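Local coordinates for protein putative TetR-family transcriptional regulator (Syntrophomonas wolfei subsp. wolfei, PDB 3LWJ) that probably binds DNA through an N-terminal helix-turn-helix domain and regulates transcription as a TetR-type regulator, at residues Glu12-Ile17 / Leu64-Lys69; Glu108-Val113 / Gln122-Phe127. All blocks are in the same frame, centred on the assembly; numbering follows the deposited sequence.

Contact 1: residues Glu12-Ile17 / Leu64-Lys69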
loop_
_atom_site.group_PDB
_atom_site.type_symbol
_atom_site.label_atom_id
_atom_site.label_comp_id
_atom_site.label_asym_id
_atom_site.label_seq_id
_atom_site.Cartn_x
_atom_site.Cartn_y
_atom_site.Cartn_z
ATOM N N GLU A 12 22.200 -9.749 23.154
ATOM C CA GLU A 12 21.184 -10.661 23.719
ATOM C C GLU A 12 19.994 -9.926 24.313
ATOM O O GLU A 12 18.846 -10.214 23.979
ATOM C CB GLU A 12 21.789 -11.524 24.829
ATOM C CG GLU A 12 22.308 -12.867 24.360
ATOM C CD GLU A 12 23.575 -13.300 25.076
ATOM O OE1 GLU A 12 23.987 -12.636 26.053
ATOM O OE2 GLU A 12 24.178 -14.306 24.649
ATOM N N ARG A 13 20.289 -8.997 25.218
ATOM C CA ARG A 13 19.264 -8.193 25.875
ATOM C C ARG A 13 18.450 -7.319 24.941
ATOM O O ARG A 13 17.227 -7.281 25.076
ATOM C CB ARG A 13 19.893 -7.264 26.874
ATOM C CG ARG A 13 20.330 -7.927 28.099
ATOM C CD ARG A 13 20.909 -6.860 28.944
ATOM N NE ARG A 13 21.337 -7.340 30.232
ATOM C CZ ARG A 13 21.856 -6.553 31.160
ATOM N NH1 ARG A 13 22.010 -5.248 30.953
ATOM N NH2 ARG A 13 22.217 -7.079 32.300
ATOM N N ARG A 14 19.131 -6.571 24.061
ATOM C CA ARG A 14 18.456 -5.789 23.017
ATOM C C ARG A 14 17.496 -6.708 22.264
ATOM O O ARG A 14 16.321 -6.385 22.077
ATOM C CB ARG A 14 19.474 -5.161 22.045
ATOM C CG ARG A 14 18.888 -4.172 21.013
ATOM C CD ARG A 14 19.912 -3.846 19.925
ATOM N NE ARG A 14 19.359 -3.158 18.755
ATOM C CZ ARG A 14 18.978 -3.730 17.605
ATOM N NH1 ARG A 14 19.051 -5.032 17.385
ATOM N NH2 ARG A 14 18.515 -2.967 16.633
ATOM N N GLN A 15 18.005 -7.867 21.860
ATOM C CA GLN A 15 17.194 -8.868 21.167
ATOM C C GLN A 15 16.027 -9.411 21.994
ATOM O O GLN A 15 14.940 -9.661 21.456
ATOM C CB GLN A 15 18.048 -10.068 20.718
ATOM C CG GLN A 15 17.304 -10.989 19.733
ATOM C CD GLN A 15 16.853 -10.233 18.520
ATOM O OE1 GLN A 15 17.654 -9.536 17.902
ATOM N NE2 GLN A 15 15.560 -10.316 18.190
ATOM N N LYS A 16 16.248 -9.659 23.279
ATOM C CA LYS A 16 15.154 -10.174 24.081
ATOM C C LYS A 16 14.025 -9.150 24.101
ATOM O O LYS A 16 12.864 -9.526 23.989
ATOM C CB LYS A 16 15.581 -10.505 25.515
ATOM C CG LYS A 16 14.577 -11.446 26.192
ATOM C CD LYS A 16 14.816 -11.632 27.676
ATOM C CE LYS A 16 13.789 -12.609 28.253
ATOM N NZ LYS A 16 13.649 -12.483 29.728
ATOM N N ILE A 17 14.361 -7.867 24.258
ATOM C CA ILE A 17 13.323 -6.815 24.372
ATOM C C ILE A 17 12.527 -6.719 23.045
ATOM O O ILE A 17 11.301 -6.621 23.062
ATOM C CB ILE A 17 13.893 -5.430 24.806
ATOM C CG1 ILE A 17 14.588 -5.502 26.173
ATOM C CG2 ILE A 17 12.789 -4.395 24.907
ATOM C CD1 ILE A 17 15.562 -4.335 26.429
ATOM N N LEU A 64 12.485 -2.163 12.677
ATOM C CA LEU A 64 12.490 -1.891 11.247
ATOM C C LEU A 64 13.886 -1.600 10.669
ATOM O O LEU A 64 14.156 -1.907 9.492
ATOM C CB LEU A 64 11.546 -0.745 10.913
ATOM C CG LEU A 64 10.050 -0.952 11.191
ATOM C CD1 LEU A 64 9.285 0.393 11.128
ATOM C CD2 LEU A 64 9.452 -1.959 10.221
ATOM N N GLU A 65 14.760 -1.015 11.466
ATOM C CA GLU A 65 16.172 -0.854 11.084
ATOM C C GLU A 65 16.856 -2.194 10.804
ATOM O O GLU A 65 17.570 -2.343 9.821
ATOM C CB GLU A 65 16.969 -0.183 12.204
ATOM C CG GLU A 65 16.845 1.322 12.221
ATOM C CD GLU A 65 17.356 1.966 13.525
ATOM O OE1 GLU A 65 17.973 1.262 14.376
ATOM O OE2 GLU A 65 17.123 3.188 13.688
ATOM N N ASP A 66 16.663 -3.140 11.710
ATOM C CA ASP A 66 17.193 -4.485 11.555
ATOM C C ASP A 66 16.615 -5.121 10.301
ATOM O O ASP A 66 17.314 -5.792 9.573
ATOM C CB ASP A 66 16.810 -5.316 12.763
ATOM C CG ASP A 66 17.625 -4.937 14.022
ATOM O OD1 ASP A 66 18.434 -3.993 13.939
ATOM O OD2 ASP A 66 17.450 -5.563 15.090
ATOM N N PHE A 67 15.329 -4.880 10.061
ATOM C CA PHE A 67 14.602 -5.447 8.919
ATOM C C PHE A 67 15.165 -4.911 7.602
ATOM O O PHE A 67 15.496 -5.677 6.702
ATOM C CB PHE A 67 13.130 -5.078 9.086
ATOM C CG PHE A 67 12.119 -5.937 8.334
ATOM C CD1 PHE A 67 12.404 -7.221 7.854
ATOM C CD2 PHE A 67 10.825 -5.442 8.181
ATOM C CE1 PHE A 67 11.420 -7.970 7.218
ATOM C CE2 PHE A 67 9.838 -6.186 7.550
ATOM C CZ PHE A 67 10.137 -7.464 7.071
ATOM N N ALA A 68 15.270 -3.589 7.496
ATOM C CA ALA A 68 15.869 -2.940 6.306
ATOM C C ALA A 68 17.277 -3.470 6.079
ATOM O O ALA A 68 17.681 -3.725 4.960
ATOM C CB ALA A 68 15.912 -1.383 6.475
ATOM N N LYS A 69 18.018 -3.606 7.163
ATOM C CA LYS A 69 19.379 -4.031 7.103
ATOM C C LYS A 69 19.490 -5.453 6.538
ATOM O O LYS A 69 20.390 -5.749 5.749
ATOM C CB LYS A 69 20.011 -3.957 8.495
ATOM C CG LYS A 69 21.490 -4.220 8.460
ATOM C CD LYS A 69 22.141 -4.190 9.824
ATOM C CE LYS A 69 23.641 -4.417 9.649
ATOM N NZ LYS A 69 24.304 -4.632 10.941
#
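A bidentate salt bridge at the protein surface joins Arg14, near the start of helix 10-28, to Asp66 on helix 56-79. The guanidinium, in one of two modelled Arg14 conformers, so that the grip may not be permanent, approaches end-on: NH1 of Arg14 donates to OD2 of Asp66 at 2.8 Å, and NH2 of Arg14 to OD1 of Asp66 at 2.9 Å, so each carboxylate oxygen takes one N-H. OD2 receives NH1 on its syn lone pair, whereas NH2 meets OD1 on the syn side but 27° out of the carboxylate plane. The tilt goes with the two flat groups being turned 46° against each other. In the TetR family the N-terminal helices form a helix-turn-helix DNA-binding domain, here with a predicted motif at residues 34-53, and the pair ties the first helix of that domain to the long helix that follows the motif. The span calls for a long side chain meeting a short one: Arg14 places CG anti to its backbone N (chi1 -173°) and runs extended to NE, while the compact Asp66 reaches out from the other helix. Arg14 also touches Phe53, just past helix 46-52.

Contact 2: residues Glu108-Val113 / Gln122-Phe127; sequences EIYSRV and QCLKQF
Tyr110 and Val113 of helix 104-113 pack against Leu124 and Phe127 of helix 118-144 in the all-helical core of a TetR-family regulator. The two short segments cross at -123° with their axes 11.3 Å apart, a separation filled largely by two aromatic rings and a leucine. At the start of the first segment, Glu108 turns to its own helix: its OE2 takes the N-H of Arg112 NE through the anti lone pair. Tyr110 meets both Leu124 and Phe127. With CG anti to the backbone N (chi1 171°), its ring reaches toward the second helix, where Phe127 meets it in a T-shaped pair, planes 80° apart and centroids separated by 5.2 Å. The edge of Phe127 points at the tyrosine face, CE2 lying 3.6 Å above that plane and displaced toward the rim. Leu124, in the conformer described, approaches the same tyrosine obliquely, CD2 resting 3.8 Å from Tyr110 CD1. A tyrosine suits this place because its ring packs in the core while its hydroxyl hydrogen-bonds to Glu128, one residue beyond Phe127. With an alanine here the ring and hydroxyl are gone, which would probably open a gap beside Leu124 and leave the Phe127 edge and Glu128 without their partner. Farther along, Arg112 leaves the backbone on the side away from segment 122-127, and its NH1 hydrogen-bonds to the backbone oxygen of Gly115 of the second subunit. Val113, a compact branched residue, completes the packing at about a right angle to Leu124, its CG2 lying 4.0 Å from Leu124 CD1.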
loop_
_atom_site.group_PDB
_atom_site.type_symbol
_atom_site.label_atom_id
_atom_site.label_comp_id
_atom_site.label_asym_id
_atom_site.label_seq_id
_atom_site.Cartn_x
_atom_site.Cartn_y
_atom_site.Cartn_z
ATOM N N GLU A 108 3.543 -8.636 9.493
ATOM C CA GLU A 108 2.168 -8.362 9.896
ATOM C C GLU A 108 2.014 -6.982 10.555
ATOM O O GLU A 108 1.159 -6.199 10.136
ATOM C CB GLU A 108 1.638 -9.441 10.818
ATOM C CG GLU A 108 0.125 -9.583 10.710
ATOM C CD GLU A 108 -0.462 -10.590 11.701
ATOM O OE1 GLU A 108 0.093 -11.707 11.841
ATOM O OE2 GLU A 108 -1.473 -10.228 12.343
ATOM N N ILE A 109 2.833 -6.678 11.574
ATOM C CA ILE A 109 2.753 -5.379 12.236
ATOM C C ILE A 109 2.956 -4.254 11.215
ATOM O O ILE A 109 2.155 -3.346 11.161
ATOM C CB ILE A 109 3.789 -5.216 13.363
ATOM C CG1 ILE A 109 3.520 -6.180 14.524
ATOM C CG2 ILE A 109 3.831 -3.744 13.891
ATOM C CD1 ILE A 109 2.155 -6.043 15.152
ATOM N N TYR A 110 4.009 -4.347 10.390
ATOM C CA TYR A 110 4.247 -3.386 9.292
ATOM C C TYR A 110 3.025 -3.170 8.421
ATOM O O TYR A 110 2.742 -2.037 8.006
ATOM C CB TYR A 110 5.421 -3.883 8.464
ATOM C CG TYR A 110 5.707 -3.177 7.170
ATOM C CD1 TYR A 110 5.903 -1.783 7.119
ATOM C CD2 TYR A 110 5.860 -3.917 5.985
ATOM C CE1 TYR A 110 6.200 -1.148 5.896
ATOM C CE2 TYR A 110 6.169 -3.287 4.773
ATOM C CZ TYR A 110 6.347 -1.901 4.751
ATOM O OH TYR A 110 6.642 -1.288 3.565
ATOM N N SER A 111 2.309 -4.258 8.143
ATOM C CA SER A 111 1.153 -4.258 7.239
ATOM C C SER A 111 -0.121 -3.806 7.904
ATOM O O SER A 111 -1.119 -3.580 7.226
ATOM C CB SER A 111 0.912 -5.670 6.673
ATOM O OG SER A 111 2.038 -6.129 5.947
ATOM N N ARG A 112 -0.105 -3.703 9.221
ATOM C CA ARG A 112 -1.300 -3.307 9.962
ATOM C C ARG A 112 -1.261 -1.861 10.481
ATOM O O ARG A 112 -2.294 -1.234 10.565
ATOM C CB ARG A 112 -1.535 -4.248 11.136
ATOM C CG ARG A 112 -1.978 -5.645 10.730
ATOM C CD ARG A 112 -2.399 -6.445 11.971
ATOM N NE ARG A 112 -3.017 -7.715 11.585
ATOM C CZ ARG A 112 -4.261 -7.832 11.130
ATOM N NH1 ARG A 112 -5.037 -6.754 11.002
ATOM N NH2 ARG A 112 -4.734 -9.030 10.791
ATOM N N VAL A 113 -0.084 -1.348 10.831
ATOM C CA VAL A 113 -0.020 -0.056 11.507
ATOM C C VAL A 113 0.189 1.160 10.583
ATOM O O VAL A 113 0.155 2.290 11.060
ATOM C CB VAL A 113 1.042 -0.043 12.624
ATOM C CG1 VAL A 113 0.781 -1.196 13.641
ATOM C CG2 VAL A 113 2.461 -0.016 12.040
ATOM N N GLN A 122 5.847 8.206 10.879
ATOM C CA GLN A 122 7.230 8.713 10.840
ATOM C C GLN A 122 8.210 7.521 10.890
ATOM O O GLN A 122 9.197 7.506 10.197
ATOM C CB GLN A 122 7.520 9.714 11.998
ATOM C CG GLN A 122 6.899 11.152 11.851
ATOM C CD GLN A 122 6.964 12.038 13.136
ATOM O OE1 GLN A 122 6.548 13.205 13.113
ATOM N NE2 GLN A 122 7.493 11.489 14.239
ATOM N N CYS A 123 7.944 6.533 11.755
ATOM C CA CYS A 123 8.835 5.359 11.835
ATOM C C CYS A 123 8.809 4.567 10.527
ATOM O O CYS A 123 9.839 4.153 10.012
ATOM C CB CYS A 123 8.419 4.406 12.942
ATOM S SG CYS A 123 8.470 5.077 14.607
ATOM N N LEU A 124 7.621 4.322 9.984
ATOM C CA LEU A 124 7.544 3.547 8.751
ATOM C C LEU A 124 8.217 4.334 7.640
ATOM O O LEU A 124 8.777 3.737 6.756
ATOM C CB LEU A 124 6.110 3.151 8.398
ATOM C CG LEU A 124 5.682 1.776 8.958
ATOM C CD1 LEU A 124 5.678 1.732 10.517
ATOM C CD2 LEU A 124 4.324 1.388 8.422
ATOM N N LYS A 125 8.193 5.678 7.729
ATOM C CA LYS A 125 8.760 6.531 6.669
ATOM C C LYS A 125 10.266 6.380 6.601
ATOM O O LYS A 125 10.834 6.325 5.524
ATOM C CB LYS A 125 8.363 8.017 6.807
ATOM C CG LYS A 125 8.732 8.846 5.549
ATOM C CD LYS A 125 8.312 10.344 5.654
ATOM C CE LYS A 125 8.817 11.136 4.473
ATOM N NZ LYS A 125 10.321 11.206 4.429
ATOM N N GLN A 126 10.900 6.238 7.755
ATOM C CA GLN A 126 12.341 6.044 7.777
ATOM C C GLN A 126 12.740 4.695 7.175
ATOM O O GLN A 126 13.690 4.605 6.413
ATOM C CB GLN A 126 12.878 6.233 9.208
ATOM C CG GLN A 126 12.611 7.637 9.693
ATOM C CD GLN A 126 13.138 7.932 11.084
ATOM O OE1 GLN A 126 14.148 7.359 11.517
ATOM N NE2 GLN A 126 12.457 8.851 11.793
ATOM N N PHE A 127 11.996 3.659 7.525
ATOM C CA PHE A 127 12.171 2.323 6.963
ATOM C C PHE A 127 11.966 2.346 5.419
ATOM O O PHE A 127 12.858 2.003 4.642
ATOM C CB PHE A 127 11.196 1.383 7.677
ATOM C CG PHE A 127 11.088 0.039 7.057
ATOM C CD1 PHE A 127 12.134 -0.858 7.158
ATOM C CD2 PHE A 127 9.944 -0.336 6.381
ATOM C CE1 PHE A 127 12.062 -2.099 6.587
ATOM C CE2 PHE A 127 9.863 -1.595 5.794
ATOM C CZ PHE A 127 10.922 -2.480 5.909
#

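How the contacts relate
Contact 1 lies at the surface and contact 2 in the core, their centres 15 Å apart, and their chemistry follows suit: a charged pair in one, aromatic and aliphatic side chains in the other. They hold different pairs of helices, yet they meet directly, because segment 64-69 backs onto segment 122-127. Its helix bears Asp66 on the face turned to helix 10-28, while Leu64 and Phe67 touch Phe127, whose CZ is 3.7 Å from Phe67 CD2; Leu64 also touches Leu124. Helix 56-79 thus links the presumed DNA-binding region to the helical core. Helix 10-28 spans both neighbourhoods too, with Phe25 and Ile26 touching Ile109.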